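Local atomic coordinates of type II restriction enzyme MunI (Mycoplasma, PDB entry 1D02), a protein that recognises the double-stranded DNA sequence 5'-CAATTG-3' and cleaves it after the first C, acting as a homodimeric type II restriction endonuclease. Residues Gln25-Val30 against Pro82-Glu87; Asn29-Val34 against Pro147-Phe152. The protein carries 1 engineered substitution. One frame throughout, in Å; residues are numbered along the deposited sequence.

Contact 1. Residues Gln25-Val30 against Pro82-Glu87; sequences QNLYNV and PAFAIE. Engineered in segment 82-87: Ala83 (natural residue Asp).
Tyr28 and Leu27, in the first turn of helix 27-34, meet Ala83, just before strand 84-88, and Phe84, its first residue, where the sequence places the Pro-Asp step of the PD-(D/E)XK nuclease motif. Ala83 is an engineered residue replacing the natural Asp. Ala83 and Phe84 both face Gly97, a classic beta bulge at the strand's beginning. Tyr28 OH donates to Ala83 O at 2.7 Å. The acceptor lies at the edge of the phenol ring, near its plane, whereas the hydroxyl approaches 52° out of the carbonyl plane, not along a lone pair. The same ring brings CE2 to 3.9 Å from Phe84 CB. Leu27 covers one face of the Phe84 ring: CD2 stands 3.9 Å from the centroid, a CH-pi contact, while CD1 is 3.7 Å from Phe84 CE2. Leu27 CG, anti to the backbone N (chi1 -176°), directs the branch at the ring; chi2, at 145°, then sets both methyls over that face. Asn26 is the N-cap: Asn29 N donates to Asn26 OD1 at 2.9 Å, and Asn26 N to Asn29 OD1 at 2.8 Å, a capping box. One polar bond to a backbone carbonyl, beside an apolar cover, thus ties the capped helix start to the bulge.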
# COMPACT_ATOMS: atom_id res chain seq x y z
N GLN D 25 27.98 -0.26 7.59
CA GLN D 25 26.94 0.69 7.95
C GLN D 25 25.55 0.19 7.62
O GLN D 25 25.34 -0.46 6.58
CB GLN D 25 27.16 2.00 7.21
CG GLN D 25 28.43 2.74 7.58
CD GLN D 25 28.46 4.14 6.99
OE1 GLN D 25 27.89 4.38 5.93
NE2 GLN D 25 29.12 5.07 7.66
N ASN D 26 24.61 0.47 8.50
CA ASN D 26 23.20 0.13 8.29
C ASN D 26 22.44 1.37 8.78
O ASN D 26 23.06 2.30 9.33
CB ASN D 26 22.80 -1.14 9.04
CG ASN D 26 23.12 -1.07 10.51
OD1 ASN D 26 22.56 -0.25 11.24
ND2 ASN D 26 24.04 -1.93 10.96
N LEU D 27 21.13 1.42 8.58
CA LEU D 27 20.38 2.62 8.97
C LEU D 27 20.49 2.96 10.45
O LEU D 27 20.56 4.14 10.84
CB LEU D 27 18.89 2.50 8.59
CG LEU D 27 18.01 3.74 8.86
CD1 LEU D 27 16.97 3.82 7.73
CD2 LEU D 27 17.33 3.66 10.24
N TYR D 28 20.50 1.93 11.28
CA TYR D 28 20.59 2.12 12.72
C TYR D 28 21.91 2.66 13.23
O TYR D 28 21.92 3.66 13.98
CB TYR D 28 20.24 0.81 13.43
CG TYR D 28 18.91 0.27 12.97
CD1 TYR D 28 18.83 -0.70 11.95
CD2 TYR D 28 17.73 0.76 13.50
CE1 TYR D 28 17.57 -1.16 11.50
CE2 TYR D 28 16.50 0.32 13.06
CZ TYR D 28 16.42 -0.63 12.07
OH TYR D 28 15.16 -1.01 11.66
N ASN D 29 23.04 2.05 12.86
CA ASN D 29 24.27 2.63 13.42
C ASN D 29 24.60 4.01 12.82
O ASN D 29 25.16 4.86 13.50
CB ASN D 29 25.48 1.64 13.38
CG ASN D 29 25.88 1.19 11.97
OD1 ASN D 29 25.37 1.64 10.96
ND2 ASN D 29 26.85 0.27 11.93
N VAL D 30 24.16 4.24 11.60
CA VAL D 30 24.36 5.53 10.94
C VAL D 30 23.57 6.63 11.68
O VAL D 30 24.12 7.67 12.07
CB VAL D 30 23.91 5.46 9.45
CG1 VAL D 30 23.65 6.86 8.86
CG2 VAL D 30 24.99 4.73 8.62
N PRO D 82 6.75 -0.39 13.21
CA PRO D 82 7.60 0.23 12.19
C PRO D 82 9.04 -0.23 12.34
O PRO D 82 9.47 -0.59 13.43
CB PRO D 82 7.48 1.72 12.49
CG PRO D 82 6.12 1.85 13.05
CD PRO D 82 6.04 0.65 13.99
N ALA D 83 9.79 -0.22 11.24
CA ALA D 83 11.20 -0.61 11.26
C ALA D 83 12.00 0.35 12.15
O ALA D 83 12.93 -0.05 12.84
CB ALA D 83 11.77 -0.58 9.85
N PHE D 84 11.61 1.63 12.13
CA PHE D 84 12.31 2.62 12.96
C PHE D 84 11.47 3.87 13.14
O PHE D 84 10.40 4.00 12.56
CB PHE D 84 13.68 2.98 12.31
CG PHE D 84 13.58 3.78 11.01
CD1 PHE D 84 13.62 5.18 11.02
CD2 PHE D 84 13.46 3.13 9.78
CE1 PHE D 84 13.55 5.89 9.83
CE2 PHE D 84 13.38 3.85 8.58
CZ PHE D 84 13.44 5.23 8.61
N ALA D 85 11.92 4.76 14.02
CA ALA D 85 11.26 6.06 14.18
C ALA D 85 12.35 7.01 14.58
O ALA D 85 13.33 6.62 15.22
CB ALA D 85 10.18 6.03 15.28
N ILE D 86 12.17 8.27 14.20
CA ILE D 86 13.11 9.32 14.59
C ILE D 86 12.31 10.34 15.39
O ILE D 86 11.32 10.88 14.88
CB ILE D 86 13.73 10.01 13.37
CG1 ILE D 86 14.65 9.02 12.66
CG2 ILE D 86 14.53 11.25 13.82
CD1 ILE D 86 15.18 9.51 11.37
N GLU D 87 12.71 10.56 16.64
CA GLU D 87 11.99 11.54 17.46
C GLU D 87 12.84 12.74 17.80
O GLU D 87 14.04 12.61 18.07
CB GLU D 87 11.53 10.91 18.80
CG GLU D 87 10.83 11.95 19.72
CD GLU D 87 10.23 11.33 20.97
OE1 GLU D 87 10.37 10.11 21.17
OE2 GLU D 87 9.61 12.08 21.75

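Contact 2. Residues Asn29-Val34 against Pro147-Phe152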
# COMPACT_ATOMS: atom_id res chain seq x y z
N ASN D 29 23.04 2.05 12.86
CA ASN D 29 24.27 2.63 13.42
C ASN D 29 24.60 4.01 12.82
O ASN D 29 25.16 4.86 13.50
CB ASN D 29 25.48 1.64 13.38
CG ASN D 29 25.88 1.19 11.97
OD1 ASN D 29 25.37 1.64 10.96
ND2 ASN D 29 26.85 0.27 11.93
N VAL D 30 24.16 4.24 11.60
CA VAL D 30 24.36 5.53 10.94
C VAL D 30 23.57 6.63 11.68
O VAL D 30 24.12 7.67 12.07
CB VAL D 30 23.91 5.46 9.45
CG1 VAL D 30 23.65 6.86 8.86
CG2 VAL D 30 24.99 4.73 8.62
N PHE D 31 22.27 6.40 11.92
CA PHE D 31 21.53 7.45 12.60
C PHE D 31 21.91 7.56 14.08
O PHE D 31 21.90 8.67 14.62
CB PHE D 31 20.01 7.25 12.44
CG PHE D 31 19.46 7.88 11.19
CD1 PHE D 31 19.01 7.10 10.12
CD2 PHE D 31 19.44 9.27 11.06
CE1 PHE D 31 18.55 7.70 8.96
CE2 PHE D 31 18.98 9.87 9.89
CZ PHE D 31 18.53 9.08 8.84
N ASN D 32 22.22 6.44 14.73
CA ASN D 32 22.63 6.52 16.13
C ASN D 32 23.90 7.36 16.23
O ASN D 32 24.05 8.17 17.15
CB ASN D 32 22.91 5.12 16.70
CG ASN D 32 21.64 4.38 17.04
OD1 ASN D 32 21.59 3.13 17.03
ND2 ASN D 32 20.60 5.12 17.40
N ALA D 33 24.82 7.20 15.29
CA ALA D 33 26.04 7.99 15.35
C ALA D 33 25.76 9.47 15.12
O ALA D 33 26.21 10.34 15.87
CB ALA D 33 27.07 7.50 14.32
N VAL D 34 25.01 9.76 14.06
CA VAL D 34 24.73 11.14 13.70
C VAL D 34 23.84 11.88 14.70
O VAL D 34 23.78 13.14 14.73
CB VAL D 34 24.19 11.21 12.23
CG1 VAL D 34 22.65 11.17 12.16
CG2 VAL D 34 24.74 12.45 11.58
N PRO D 147 3.52 11.52 6.89
CA PRO D 147 4.11 11.24 8.21
C PRO D 147 5.05 10.05 8.33
O PRO D 147 5.40 9.66 9.43
CB PRO D 147 2.88 11.07 9.09
CG PRO D 147 1.90 10.39 8.13
CD PRO D 147 2.09 11.16 6.85
N PHE D 148 5.44 9.47 7.20
CA PHE D 148 6.32 8.31 7.23
C PHE D 148 7.43 8.46 6.21
O PHE D 148 7.37 9.32 5.32
CB PHE D 148 5.52 7.03 6.93
CG PHE D 148 4.87 7.03 5.56
CD1 PHE D 148 5.58 6.59 4.44
CD2 PHE D 148 3.56 7.47 5.40
CE1 PHE D 148 4.98 6.59 3.17
CE2 PHE D 148 2.95 7.47 4.15
CZ PHE D 148 3.65 7.03 3.02
N TRP D 149 8.45 7.63 6.35
CA TRP D 149 9.59 7.66 5.43
C TRP D 149 9.98 6.22 5.14
O TRP D 149 10.31 5.47 6.06
CB TRP D 149 10.75 8.40 6.10
CG TRP D 149 11.98 8.53 5.24
CD1 TRP D 149 12.03 8.64 3.88
CD2 TRP D 149 13.32 8.67 5.71
NE1 TRP D 149 13.34 8.83 3.47
CE2 TRP D 149 14.15 8.86 4.58
CE3 TRP D 149 13.91 8.66 6.98
CZ2 TRP D 149 15.54 9.04 4.67
CZ3 TRP D 149 15.30 8.84 7.08
CH2 TRP D 149 16.09 9.02 5.92
N VAL D 150 9.92 5.84 3.87
CA VAL D 150 10.27 4.48 3.47
C VAL D 150 11.66 4.51 2.83
O VAL D 150 11.90 5.26 1.88
CB VAL D 150 9.24 3.90 2.45
CG1 VAL D 150 9.68 2.52 1.99
CG2 VAL D 150 7.82 3.80 3.09
N VAL D 151 12.58 3.74 3.40
CA VAL D 151 13.93 3.65 2.85
C VAL D 151 14.06 2.31 2.13
O VAL D 151 13.84 1.25 2.74
CB VAL D 151 14.99 3.74 3.97
CG1 VAL D 151 16.39 3.55 3.38
CG2 VAL D 151 14.88 5.11 4.67
N PHE D 152 14.38 2.37 0.84
CA PHE D 152 14.55 1.16 0.02
C PHE D 152 16.04 0.83 -0.02
O PHE D 152 16.87 1.75 -0.01
CB PHE D 152 14.03 1.37 -1.40
CG PHE D 152 12.53 1.57 -1.48
CD1 PHE D 152 11.98 2.86 -1.51
CD2 PHE D 152 11.67 0.49 -1.53
CE1 PHE D 152 10.59 3.06 -1.57
CE2 PHE D 152 10.28 0.67 -1.59
CZ PHE D 152 9.73 1.96 -1.61
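The outer edge of the Trp149 indole receives the phenyl ring of Phe31, with Phe31 CZ close to the indole plane, while one indole face carries Val151 CG2, which stands 3.8 Å above the plane and over its centre. His192, of helix 186-197, also meets the indole with its ring nearly parallel. The setting is the alpha/beta core of a PD-(D/E)XK nuclease, in which helix 27-34 packs on the mixed sheet and strand 148-153 runs parallel to strand 93-101, Trp149 forming backbone bonds with Phe96 and Glu98. Relative to the Phe31 ring, Trp149 CZ3 lies obliquely, neither over the face nor at the edge. The planes stand at 80° and the centroid of Phe31 lies 6.0 Å from that of the six-membered indole ring; since neither ring sits over the other's face, the pair is rim to rim, not a T-shaped stack. The backbones are far apart, Phe31 CA and Val151 CA being 12.9 Å from each other, so two long side chains approaching from opposite directions span the gap. Trp149 CB already points toward the helix, and CG anti to the backbone N (chi1 -179°) carries the indole on in that direction. With 69 Å² buried and no hydrogen bond between the segments, this is a narrow apolar contact in the interior. Leu189, also of helix 186-197, touches Phe31, so that helix contributes to both partners. Phe31 CE1 shares in the contact, 3.9 Å from Trp149 CZ3. Phe31 CZ is almost evenly placed between two indole carbons, 3.7 Å from Trp149 CZ3 and 3.8 Å from Trp149 CH2.

How the contacts relate
Contacts 1 and 2 start from successive turns of helix 27-34, share Asn29 and Val30, and reach two strands of one sheet, 84-88 and 148-153, between which strand 93-101 runs. Their centres are only 4 Å apart, and apolar atoms join them directly: Phe84 CZ lies 3.8 Å from Trp149 CE3, Leu27 CD1 3.9 Å from Val151 CG2, and Ile86 CD1 4.1 Å from Phe31 CE2. Contact 1 is nearer the bound DNA, about 5 Å at the nearest atoms against about 8 Å for contact 2. Contact 1 itself contains Ala83, the engineered position of the nuclease motif, whereas contact 2 continues the same packing toward the interior.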